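Local coordinates for protein putative mandelate racemase (Bordetella bronchiseptica, PDB 3OZY) that is of unknown function but, as a magnesium-binding member of the enolase superfamily, probably acts on acid-sugar-like carboxylates by abstracting a proton next to the carboxylate, at residues D201-L206 against F226-S231; D210-L215 against R239-Q244; G222-E227 against P247-T252; I271-A276 against H298-P303. All blocks are in the same frame, centred on the assembly; numbering follows the deposited sequence. Where two conformers were deposited one is given.

Interaction 1 (D201-L206 against F226-S231); sequences DANQSL and FEEPLS. With MG (magnesium ion), chain C; ACY (acetic acid), chain I.
The magnesium site at the C-terminal ends of two adjacent barrel strands, as in enolase superfamily members, is where Asp201 and Glu227 meet. Their carboxylates are stacked with planes 20° apart. Asp201 OD2 and Glu227 OE2, 3.2 Å from each other, tolerate that closeness because both bind the magnesium ion. Asp201 OD2 lies 2.3 Å from the metal and Glu227 OE2 2.2 Å; Glu254 is the third protein ligand. Glu227 reaches the ion with a chain extended beyond CG, and its other oxygen, OE1, is held by Lys171 and Gln275. Asp201 OD1 closes an Asx turn by accepting from Asn203 N. The same oxygen receives a hydrogen bond from a metal-bound water that also donates to Glu228 OE1, so one water serves two acids and probably eases their mutual repulsion; Glu228 OE2 accepts from Asn255 ND2.

At the strand ends and into the loops the backbones are joined by Ala202 N to Glu227 O at 2.9 Å and Gln204 N to Glu228 O at 2.8 Å. The first is nearly straight (164°). A type I' turn from Ala202 to Ser205 swings Gln204 across Glu228, where Gln204 CG lies 3.5 Å from Glu228 OE1; its own OE1 accepts from Ile232 N. Small Ala202 leaves room for the opposing backbone, its CB 3.5 Å from Glu228 O, while Leu206 CD1 meets the edge of the Phe226 ring. On the helix side, Phe226 and Leu206 pack on Met214 of helix 208-220, Pro229 and Leu230 on helix 235-242, and Arg95 of the second subunit bonds Asn203 O.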
# COMPACT_ATOMS: atom_id res chain seq x y z
N ASP A 201 -16.62 -12.58 11.07
CA ASP A 201 -15.62 -11.64 10.57
C ASP A 201 -15.03 -10.87 11.74
O ASP A 201 -15.75 -10.14 12.43
CB ASP A 201 -16.32 -10.69 9.58
CG ASP A 201 -15.38 -9.67 8.96
OD1 ASP A 201 -14.22 -9.54 9.39
OD2 ASP A 201 -15.85 -8.97 8.03
N ALA A 202 -13.72 -11.07 11.97
CA ALA A 202 -13.04 -10.46 13.11
C ALA A 202 -12.33 -9.15 12.78
O ALA A 202 -11.76 -8.53 13.66
CB ALA A 202 -12.04 -11.44 13.73
N ASN A 203 -12.35 -8.72 11.51
CA ASN A 203 -11.69 -7.46 11.14
C ASN A 203 -10.26 -7.34 11.69
O ASN A 203 -9.85 -6.28 12.15
CB ASN A 203 -12.52 -6.25 11.58
CG ASN A 203 -13.73 -6.03 10.70
OD1 ASN A 203 -14.83 -6.50 11.01
ND2 ASN A 203 -13.54 -5.30 9.61
N GLN A 204 -9.51 -8.44 11.61
CA GLN A 204 -8.10 -8.47 12.00
C GLN A 204 -7.87 -8.25 13.49
O GLN A 204 -6.77 -7.86 13.90
CB GLN A 204 -7.27 -7.43 11.23
CG GLN A 204 -7.47 -7.40 9.73
CD GLN A 204 -6.53 -6.39 9.06
OE1 GLN A 204 -5.30 -6.48 9.20
NE2 GLN A 204 -7.10 -5.42 8.35
N SER A 205 -8.88 -8.52 14.31
CA SER A 205 -8.85 -8.13 15.72
C SER A 205 -8.20 -9.11 16.67
O SER A 205 -7.99 -8.77 17.84
CB SER A 205 -10.28 -7.89 16.23
OG SER A 205 -10.85 -6.78 15.59
N LEU A 206 -7.93 -10.33 16.22
CA LEU A 206 -7.44 -11.36 17.13
C LEU A 206 -5.99 -11.69 16.87
O LEU A 206 -5.50 -11.56 15.74
CB LEU A 206 -8.26 -12.64 16.96
CG LEU A 206 -9.76 -12.48 17.20
CD1 LEU A 206 -10.50 -13.74 16.74
CD2 LEU A 206 -10.05 -12.19 18.67
N PHE A 226 -14.42 -17.93 8.50
CA PHE A 226 -13.80 -17.09 9.53
C PHE A 226 -13.01 -16.05 8.73
O PHE A 226 -11.95 -16.37 8.17
CB PHE A 226 -12.85 -17.97 10.35
CG PHE A 226 -12.35 -17.36 11.64
CD1 PHE A 226 -12.78 -16.14 12.10
CD2 PHE A 226 -11.45 -18.09 12.42
CE1 PHE A 226 -12.32 -15.65 13.33
CE2 PHE A 226 -10.99 -17.62 13.62
CZ PHE A 226 -11.41 -16.39 14.08
N GLU A 227 -13.53 -14.83 8.66
CA GLU A 227 -12.99 -13.77 7.81
C GLU A 227 -12.10 -12.82 8.61
O GLU A 227 -12.42 -12.46 9.75
CB GLU A 227 -14.15 -13.02 7.16
CG GLU A 227 -13.77 -11.73 6.47
CD GLU A 227 -14.92 -11.16 5.67
OE1 GLU A 227 -15.95 -11.86 5.51
OE2 GLU A 227 -14.79 -10.02 5.19
N GLU A 228 -10.98 -12.40 7.99
CA GLU A 228 -9.97 -11.58 8.66
C GLU A 228 -9.77 -11.98 10.12
O GLU A 228 -9.87 -11.15 11.03
CB GLU A 228 -10.27 -10.08 8.52
CG GLU A 228 -10.08 -9.55 7.10
CD GLU A 228 -9.90 -8.04 7.08
OE1 GLU A 228 -10.52 -7.36 7.93
OE2 GLU A 228 -9.15 -7.53 6.23
N PRO A 229 -9.47 -13.26 10.36
CA PRO A 229 -9.29 -13.67 11.76
C PRO A 229 -8.10 -12.98 12.41
O PRO A 229 -8.11 -12.74 13.62
CB PRO A 229 -9.03 -15.17 11.64
CG PRO A 229 -8.44 -15.34 10.25
CD PRO A 229 -9.21 -14.35 9.41
N LEU A 230 -7.08 -12.67 11.61
CA LEU A 230 -5.82 -12.09 12.08
C LEU A 230 -5.45 -10.89 11.24
O LEU A 230 -6.05 -10.65 10.19
CB LEU A 230 -4.68 -13.12 11.93
CG LEU A 230 -4.91 -14.49 12.57
CD1 LEU A 230 -3.85 -15.47 12.10
CD2 LEU A 230 -4.90 -14.39 14.09
N SER A 231 -4.45 -10.15 11.69
CA SER A 231 -3.79 -9.18 10.84
C SER A 231 -3.53 -9.77 9.46
O SER A 231 -3.01 -10.89 9.34
CB SER A 231 -2.45 -8.80 11.45
OG SER A 231 -1.67 -8.07 10.51
MG MG C . -14.82 -8.01 6.19
C ACY I . -16.74 -3.02 8.39
O ACY I . -16.36 -3.89 9.20
OXT ACY I . -17.94 -2.77 8.16
CH3 ACY I . -15.70 -2.22 7.66
O HOH W 1 -13.10 -8.01 7.59
O HOH W 2 -10.56 -4.81 8.84
O HOH W 3 -14.94 -5.80 7.05
O HOH W 4 -3.32 -10.80 14.28
O HOH W 5 -16.85 -7.44 5.11

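Interaction 2 (D210-L215 against R239-Q244); sequences DALAML and RILRAQ
Ile240 opens the second segment's contact with a light touch, its CG2 lying 4.2 Å from Leu212 CD2, where two neighbouring outer helices of the beta/alpha barrel, 208-220 and 235-242, pack side by side. The beta-branched chain suits this partly exposed margin because it sets CG2 against Leu212 and so buries part of its own apolar surface.

Leu241, one residue on, is the centre of the interface. Its CG stands beside the backbone N (chi1 -65°), and the two methyls reach across to the other helix: CD2 meets Leu212 CD2 at 3.8 Å, the two leucines lying obliquely to each other, and also approaches Ala211 CB at 4.0 Å. The short side chain of Ala211 lets Leu241 come close to the facing backbone, its CD2 being 3.9 Å from Ala211 C. On the inner side Leu241 also packs against Pro229 and Ile250, tying the helix to the strand layer. Leu215, a turn after Ala211, sends its CD2 to 3.5 Å from Leu241 O.

Gln244, at the exposed end, joins in with its aliphatic part. Its CG touches Leu212 CD2 at 3.7 Å, the two chains crossing at about a right angle, and lies a little farther from Leu215 CD2. The chain is bent at chi2 (-49°), which turns the amide back toward the preceding turn, where Gln244 NE2 donates to Ile240 O at 2.9 Å with an almost straight N-H...O angle of 172°.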
# COMPACT_ATOMS: atom_id res chain seq x y z
N ASP A 210 -5.96 -16.61 20.46
CA ASP A 210 -7.38 -16.32 20.58
C ASP A 210 -8.13 -16.76 19.32
O ASP A 210 -9.27 -17.20 19.40
CB ASP A 210 -7.63 -14.83 20.85
CG ASP A 210 -7.26 -14.41 22.27
OD1 ASP A 210 -7.24 -15.26 23.17
OD2 ASP A 210 -7.02 -13.20 22.48
N ALA A 211 -7.50 -16.63 18.16
CA ALA A 211 -8.14 -17.09 16.92
C ALA A 211 -8.30 -18.61 16.90
O ALA A 211 -9.33 -19.12 16.46
CB ALA A 211 -7.37 -16.60 15.70
N LEU A 212 -7.30 -19.34 17.39
CA LEU A 212 -7.42 -20.79 17.51
C LEU A 212 -8.54 -21.18 18.47
O LEU A 212 -9.30 -22.11 18.20
CB LEU A 212 -6.09 -21.40 17.97
CG LEU A 212 -5.00 -21.49 16.90
CD1 LEU A 212 -3.62 -21.63 17.55
CD2 LEU A 212 -5.28 -22.65 15.94
N ALA A 213 -8.66 -20.46 19.58
CA ALA A 213 -9.73 -20.74 20.53
C ALA A 213 -11.08 -20.46 19.87
O ALA A 213 -12.03 -21.24 20.01
CB ALA A 213 -9.56 -19.91 21.79
N MET A 214 -11.17 -19.35 19.15
CA MET A 214 -12.44 -19.04 18.52
C MET A 214 -12.79 -20.04 17.42
O MET A 214 -13.94 -20.45 17.30
CB MET A 214 -12.46 -17.61 17.97
CG MET A 214 -13.82 -17.24 17.43
SD MET A 214 -13.98 -15.51 16.98
CE MET A 214 -14.00 -14.73 18.60
N LEU A 215 -11.79 -20.45 16.63
CA LEU A 215 -12.03 -21.42 15.56
C LEU A 215 -12.73 -22.68 16.09
O LEU A 215 -13.60 -23.25 15.42
CB LEU A 215 -10.72 -21.77 14.85
CG LEU A 215 -10.81 -22.81 13.73
CD1 LEU A 215 -11.76 -22.35 12.61
CD2 LEU A 215 -9.41 -23.07 13.17
N ARG A 239 -2.13 -19.80 7.89
CA ARG A 239 -1.79 -21.19 7.62
C ARG A 239 -2.05 -22.06 8.84
O ARG A 239 -2.61 -23.15 8.73
CB ARG A 239 -0.34 -21.34 7.16
CG ARG A 239 -0.01 -22.79 6.74
CD ARG A 239 1.50 -23.05 6.67
NE ARG A 239 2.11 -23.02 7.99
CZ ARG A 239 1.95 -23.97 8.91
NH1 ARG A 239 1.20 -25.04 8.66
NH2 ARG A 239 2.54 -23.84 10.09
N ILE A 240 -1.66 -21.57 10.02
CA ILE A 240 -1.87 -22.32 11.25
C ILE A 240 -3.36 -22.61 11.47
O ILE A 240 -3.74 -23.72 11.83
CB ILE A 240 -1.26 -21.56 12.45
CG1 ILE A 240 0.27 -21.56 12.32
CG2 ILE A 240 -1.70 -22.20 13.77
CD1 ILE A 240 0.98 -20.61 13.26
N LEU A 241 -4.20 -21.61 11.23
CA LEU A 241 -5.65 -21.81 11.38
C LEU A 241 -6.17 -22.85 10.38
O LEU A 241 -6.92 -23.75 10.74
CB LEU A 241 -6.40 -20.50 11.21
CG LEU A 241 -6.14 -19.44 12.28
CD1 LEU A 241 -6.79 -18.11 11.89
CD2 LEU A 241 -6.65 -19.93 13.63
N ARG A 242 -5.75 -22.71 9.13
CA ARG A 242 -6.19 -23.64 8.11
C ARG A 242 -5.68 -25.06 8.37
O ARG A 242 -6.38 -26.04 8.09
CB ARG A 242 -5.73 -23.11 6.75
CG ARG A 242 -6.28 -23.86 5.60
CD ARG A 242 -6.11 -23.06 4.34
NE ARG A 242 -6.50 -23.91 3.23
CZ ARG A 242 -5.68 -24.74 2.61
NH1 ARG A 242 -4.40 -24.81 2.96
NH2 ARG A 242 -6.14 -25.49 1.61
N ALA A 243 -4.48 -25.17 8.93
CA ALA A 243 -3.87 -26.47 9.22
C ALA A 243 -4.64 -27.26 10.28
O ALA A 243 -4.37 -28.44 10.49
CB ALA A 243 -2.42 -26.28 9.65
N GLN A 244 -5.59 -26.62 10.96
CA GLN A 244 -6.38 -27.36 11.94
C GLN A 244 -7.36 -28.32 11.27
O GLN A 244 -7.91 -29.19 11.93
CB GLN A 244 -7.11 -26.41 12.90
CG GLN A 244 -6.16 -25.45 13.64
CD GLN A 244 -4.96 -26.16 14.26
OE1 GLN A 244 -5.13 -27.06 15.09
NE2 GLN A 244 -3.76 -25.76 13.87

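Interaction 3 (G222-E227 against P247-T252); sequences GCYWFE and PVRIAT. With MG (magnesium ion), chain C.
Two torsions set up the polar end of this contact: Tyr224 holds CG anti to its backbone N (chi1 -170°), while Arg249 starts beside its own N (chi1 -62°) and then runs extended as far as NE. The guanidinium therefore lies flat over one face of the phenol ring, the planes nearly parallel. This is a cation-pi stack, with Arg249 CZ 3.8 Å from the ring centroid of Tyr224, and Arg249 CD adds a CH-pi contact to the same face. Arg249 NH1 also donates to Tyr224 O at 3.0 Å, in the carbonyl plane and on a lone pair, and Arg249 N reaches that oxygen at 3.1 Å, tilted from the plane.

These residues lie at the start of two parallel barrel strands, 225-227 and 249-252, joined by helix 235-242 in a beta-alpha-beta unit. Phe226 N to Arg249 O, at 2.8 Å, and Ala251 N to Phe226 O, at 3.0 Å, continue the ladder. On the face carrying Trp225 and Glu227, Ala251 CB sits over the five-membered ring of Trp225, 4.0 Å from its centroid. A methyl is small enough to lie against a ring held so close to the strand. On the face of Phe226 and Ile250 the packing is apolar, Phe226 CB touching Ile250 CD1, and Val248 CG1 joins it from the preceding loop, 4.1 Å from Phe226 CB.

The chemistry implies that the arginine's charge is probably stabilised by the electron-rich ring face, while the stack and the NH1 bond together hold the guanidinium's rotation. Toward the C-terminal end, Glu227 OE1, salt-bridged to Lys171, also takes a weak bond from Trp225 NE1.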
# COMPACT_ATOMS: atom_id res chain seq x y z
N GLY A 222 -20.69 -24.81 13.28
CA GLY A 222 -20.81 -25.08 11.86
C GLY A 222 -20.72 -23.85 10.98
O GLY A 222 -21.37 -23.78 9.93
N CYS A 223 -19.90 -22.89 11.38
CA CYS A 223 -19.78 -21.66 10.60
C CYS A 223 -19.17 -21.87 9.22
O CYS A 223 -18.27 -22.70 9.04
CB CYS A 223 -18.98 -20.61 11.37
SG CYS A 223 -19.81 -20.03 12.85
N TYR A 224 -19.64 -21.10 8.25
CA TYR A 224 -19.18 -21.22 6.87
C TYR A 224 -17.73 -20.74 6.68
O TYR A 224 -16.92 -21.41 6.03
CB TYR A 224 -20.13 -20.45 5.95
CG TYR A 224 -19.91 -20.69 4.48
CD1 TYR A 224 -20.47 -21.79 3.84
CD2 TYR A 224 -19.15 -19.81 3.71
CE1 TYR A 224 -20.27 -22.01 2.49
CE2 TYR A 224 -18.94 -20.03 2.36
CZ TYR A 224 -19.50 -21.12 1.76
OH TYR A 224 -19.28 -21.34 0.41
N TRP A 225 -17.42 -19.57 7.23
CA TRP A 225 -16.07 -19.04 7.15
C TRP A 225 -15.73 -18.14 8.32
O TRP A 225 -16.62 -17.68 9.04
CB TRP A 225 -15.77 -18.36 5.80
CG TRP A 225 -16.32 -16.96 5.50
CD1 TRP A 225 -16.38 -15.87 6.34
CD2 TRP A 225 -16.75 -16.52 4.22
NE1 TRP A 225 -16.87 -14.77 5.63
CE2 TRP A 225 -17.10 -15.15 4.33
CE3 TRP A 225 -16.89 -17.15 2.98
CZ2 TRP A 225 -17.58 -14.42 3.24
CZ3 TRP A 225 -17.37 -16.43 1.90
CH2 TRP A 225 -17.71 -15.07 2.04
N PHE A 226 -14.42 -17.93 8.50
CA PHE A 226 -13.80 -17.09 9.53
C PHE A 226 -13.01 -16.05 8.73
O PHE A 226 -11.95 -16.37 8.17
CB PHE A 226 -12.85 -17.97 10.35
CG PHE A 226 -12.35 -17.36 11.64
CD1 PHE A 226 -12.78 -16.14 12.10
CD2 PHE A 226 -11.45 -18.09 12.42
CE1 PHE A 226 -12.32 -15.65 13.33
CE2 PHE A 226 -10.99 -17.62 13.62
CZ PHE A 226 -11.41 -16.39 14.08
N GLU A 227 -13.53 -14.83 8.66
CA GLU A 227 -12.99 -13.77 7.81
C GLU A 227 -12.10 -12.82 8.61
O GLU A 227 -12.42 -12.46 9.75
CB GLU A 227 -14.15 -13.02 7.16
CG GLU A 227 -13.77 -11.73 6.47
CD GLU A 227 -14.92 -11.16 5.67
OE1 GLU A 227 -15.95 -11.86 5.51
OE2 GLU A 227 -14.79 -10.02 5.19
N PRO A 247 -13.90 -27.84 8.99
CA PRO A 247 -14.73 -27.47 7.84
C PRO A 247 -14.99 -25.97 7.74
O PRO A 247 -15.70 -25.55 6.82
CB PRO A 247 -16.05 -28.22 8.10
CG PRO A 247 -15.67 -29.33 9.05
CD PRO A 247 -14.62 -28.72 9.93
N VAL A 248 -14.43 -25.18 8.65
CA VAL A 248 -14.61 -23.72 8.59
C VAL A 248 -13.55 -23.12 7.67
O VAL A 248 -12.35 -23.33 7.86
CB VAL A 248 -14.46 -23.08 10.00
CG1 VAL A 248 -14.73 -21.58 9.94
CG2 VAL A 248 -15.39 -23.73 11.01
N ARG A 249 -14.00 -22.40 6.65
CA ARG A 249 -13.08 -21.80 5.68
C ARG A 249 -12.35 -20.60 6.29
O ARG A 249 -12.98 -19.79 6.98
CB ARG A 249 -13.86 -21.34 4.45
CG ARG A 249 -14.54 -22.47 3.71
CD ARG A 249 -15.75 -21.95 2.92
NE ARG A 249 -16.45 -23.06 2.26
CZ ARG A 249 -17.30 -23.87 2.88
NH1 ARG A 249 -17.59 -23.68 4.16
NH2 ARG A 249 -17.87 -24.87 2.20
N ILE A 250 -11.05 -20.48 6.02
CA ILE A 250 -10.31 -19.29 6.40
C ILE A 250 -10.39 -18.29 5.23
O ILE A 250 -9.96 -18.60 4.11
CB ILE A 250 -8.85 -19.62 6.76
CG1 ILE A 250 -8.81 -20.68 7.88
CG2 ILE A 250 -8.06 -18.37 7.16
CD1 ILE A 250 -9.63 -20.32 9.12
N ALA A 251 -10.97 -17.12 5.49
CA ALA A 251 -11.25 -16.13 4.45
C ALA A 251 -10.56 -14.81 4.74
O ALA A 251 -10.54 -14.36 5.88
CB ALA A 251 -12.76 -15.90 4.36
N THR A 252 -10.01 -14.19 3.71
CA THR A 252 -9.49 -12.84 3.85
C THR A 252 -9.35 -12.23 2.46
O THR A 252 -9.32 -12.94 1.45
CB THR A 252 -8.14 -12.80 4.62
OG1 THR A 252 -7.79 -11.44 4.88
CG2 THR A 252 -7.01 -13.52 3.85
MG MG C . -14.82 -8.01 6.19
O HOH W 1 -13.10 -8.01 7.59
O HOH W 3 -14.94 -5.80 7.05
O HOH W 5 -16.85 -7.44 5.11

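Interaction 4 (I271-A276 against H298-P303); sequences IDVLQA and HLAWNP
Leu274 of strand 273-274 and Leu299, just before strand 300-301, cross at about a right angle; helix 284-296 joins these parallel strands as a beta-alpha-beta unit of the barrel. Leu274 CD1 approaches Leu299 CB at 4.1 Å, and Ile271 also meets Leu299 crosswise, through CG2 against CD1. Branched aliphatic residues suit this outward layer, where Leu274 packs on Ile290 and Ala294 of helix 284-296 and Leu299 on Ile266 of helix 258-267.

On the face of Val273 and Ala300, Val273 also meets Asn302, just past the strand, the two side chains running obliquely to one another. Val273 CG1 lies 3.4 Å from Asn302 OD1, a van der Waals contact; the amide's ND2 bonds to Pro325 O. Small Ala300 lies next to Val273, its CB 4.2 Å from Val273 CG2. Gln275 lays its aliphatic part against Asn302 O, with CG at 3.3 Å, while its NE2 donates to Glu227 OE1, so it serves as a second-shell residue for a magnesium ligand.

The backbone ladder runs from Ala300 N to Asp272 O and from Asn302 N to Leu274 O. Between these two bonds, Leu274 N donates to Ala300 O at 2.8 Å. Asp272, on the side of strand 249-252, accepts from Ile250 N with its carboxylate and pairs with Arg242.

A chi1 of 173° turns the Trp301 ring away from its own amide nitrogen and carries the indole across to Ala276. Pro303 CD lies over one face of the ring. At the ring edge, Trp301 NE1 donates to Ala276 O at 2.8 Å, on a lone pair in the carbonyl plane, though the oxygen sits 16° out of the indole plane.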
# COMPACT_ATOMS: atom_id res chain seq x y z
N ILE A 271 -4.97 -19.93 2.87
CA ILE A 271 -6.28 -19.34 2.56
C ILE A 271 -7.24 -20.33 1.90
O ILE A 271 -6.83 -21.12 1.05
CB ILE A 271 -6.10 -18.07 1.67
CG1 ILE A 271 -7.36 -17.20 1.62
CG2 ILE A 271 -5.59 -18.45 0.26
CD1 ILE A 271 -7.08 -15.83 0.98
N ASP A 272 -8.51 -20.28 2.30
CA ASP A 272 -9.57 -21.07 1.67
C ASP A 272 -10.43 -20.24 0.73
O ASP A 272 -10.84 -20.70 -0.33
CB ASP A 272 -10.47 -21.71 2.73
CG ASP A 272 -9.76 -22.75 3.56
OD1 ASP A 272 -9.21 -23.72 2.98
OD2 ASP A 272 -9.74 -22.58 4.79
N VAL A 273 -10.72 -19.01 1.16
CA VAL A 273 -11.61 -18.12 0.41
C VAL A 273 -10.90 -16.79 0.19
O VAL A 273 -10.58 -16.07 1.15
CB VAL A 273 -12.93 -17.88 1.17
CG1 VAL A 273 -13.76 -16.81 0.48
CG2 VAL A 273 -13.72 -19.18 1.31
N LEU A 274 -10.63 -16.49 -1.08
CA LEU A 274 -10.03 -15.22 -1.47
C LEU A 274 -11.15 -14.20 -1.60
O LEU A 274 -12.12 -14.45 -2.30
CB LEU A 274 -9.30 -15.36 -2.80
CG LEU A 274 -8.01 -16.19 -2.85
CD1 LEU A 274 -8.28 -17.68 -2.63
CD2 LEU A 274 -7.35 -15.95 -4.19
N GLN A 275 -11.00 -13.05 -0.94
CA GLN A 275 -12.09 -12.07 -0.92
C GLN A 275 -11.76 -10.78 -1.65
O GLN A 275 -12.36 -9.73 -1.40
CB GLN A 275 -12.53 -11.81 0.51
CG GLN A 275 -13.02 -13.06 1.23
CD GLN A 275 -13.52 -12.74 2.61
OE1 GLN A 275 -12.75 -12.31 3.47
NE2 GLN A 275 -14.81 -12.93 2.83
N ALA A 276 -10.83 -10.86 -2.60
CA ALA A 276 -10.48 -9.71 -3.44
C ALA A 276 -11.74 -9.04 -4.00
O ALA A 276 -12.57 -9.69 -4.63
CB ALA A 276 -9.58 -10.15 -4.58
N HIS A 298 -7.89 -24.79 -6.51
CA HIS A 298 -8.98 -25.53 -5.86
C HIS A 298 -9.47 -24.81 -4.61
O HIS A 298 -9.88 -25.45 -3.64
CB HIS A 298 -8.56 -26.98 -5.57
CG HIS A 298 -8.10 -27.70 -6.79
ND1 HIS A 298 -8.97 -28.33 -7.65
CD2 HIS A 298 -6.87 -27.83 -7.33
CE1 HIS A 298 -8.29 -28.85 -8.65
NE2 HIS A 298 -7.02 -28.56 -8.49
N LEU A 299 -9.42 -23.48 -4.68
CA LEU A 299 -9.91 -22.61 -3.62
C LEU A 299 -11.08 -21.79 -4.16
O LEU A 299 -11.42 -21.87 -5.34
CB LEU A 299 -8.79 -21.68 -3.15
CG LEU A 299 -7.51 -22.40 -2.70
CD1 LEU A 299 -6.42 -21.37 -2.41
CD2 LEU A 299 -7.75 -23.29 -1.50
N ALA A 300 -11.70 -20.98 -3.30
CA ALA A 300 -12.87 -20.21 -3.68
C ALA A 300 -12.54 -18.73 -3.75
O ALA A 300 -11.67 -18.25 -3.03
CB ALA A 300 -14.00 -20.45 -2.68
N TRP A 301 -13.22 -18.01 -4.65
CA TRP A 301 -13.23 -16.55 -4.65
C TRP A 301 -14.65 -16.09 -4.35
O TRP A 301 -15.58 -16.43 -5.09
CB TRP A 301 -12.77 -15.98 -5.99
CG TRP A 301 -12.94 -14.49 -6.10
CD1 TRP A 301 -12.21 -13.53 -5.44
CD2 TRP A 301 -13.89 -13.78 -6.91
NE1 TRP A 301 -12.65 -12.27 -5.79
CE2 TRP A 301 -13.68 -12.40 -6.69
CE3 TRP A 301 -14.89 -14.18 -7.79
CZ2 TRP A 301 -14.44 -11.42 -7.32
CZ3 TRP A 301 -15.65 -13.20 -8.42
CH2 TRP A 301 -15.41 -11.84 -8.18
N ASN A 302 -14.81 -15.36 -3.25
CA ASN A 302 -16.09 -14.78 -2.82
C ASN A 302 -15.73 -13.36 -2.39
O ASN A 302 -15.18 -13.16 -1.31
CB ASN A 302 -16.68 -15.55 -1.63
CG ASN A 302 -17.00 -16.99 -1.95
OD1 ASN A 302 -16.32 -17.91 -1.51
ND2 ASN A 302 -18.06 -17.19 -2.73
N PRO A 303 -15.99 -12.37 -3.26
CA PRO A 303 -15.47 -11.03 -3.00
C PRO A 303 -16.11 -10.33 -1.81
O PRO A 303 -17.29 -10.52 -1.52
CB PRO A 303 -15.82 -10.26 -4.28
CG PRO A 303 -17.00 -10.98 -4.82
CD PRO A 303 -16.69 -12.44 -4.56

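How the interactions relate
Interactions 1, 3 and 4 are buried and belong to the parallel strands of the barrel sheet, whereas interaction 2 is a partly buried helix pair on its outside. Interactions 1 and 3 share strand 225-227, which pairs on one flank with the end of strand 197-201 and on the other with strand 249-252. Chemistry follows position: metal, acids and water at the strand ends in interaction 1, a cation-pi stack at the strand beginnings in interaction 3, and largely apolar packing between helices in interaction 2. Interaction 4 reaches the metal site only indirectly, through a second-shell glutamine, and touches interaction 2 through a charge pair.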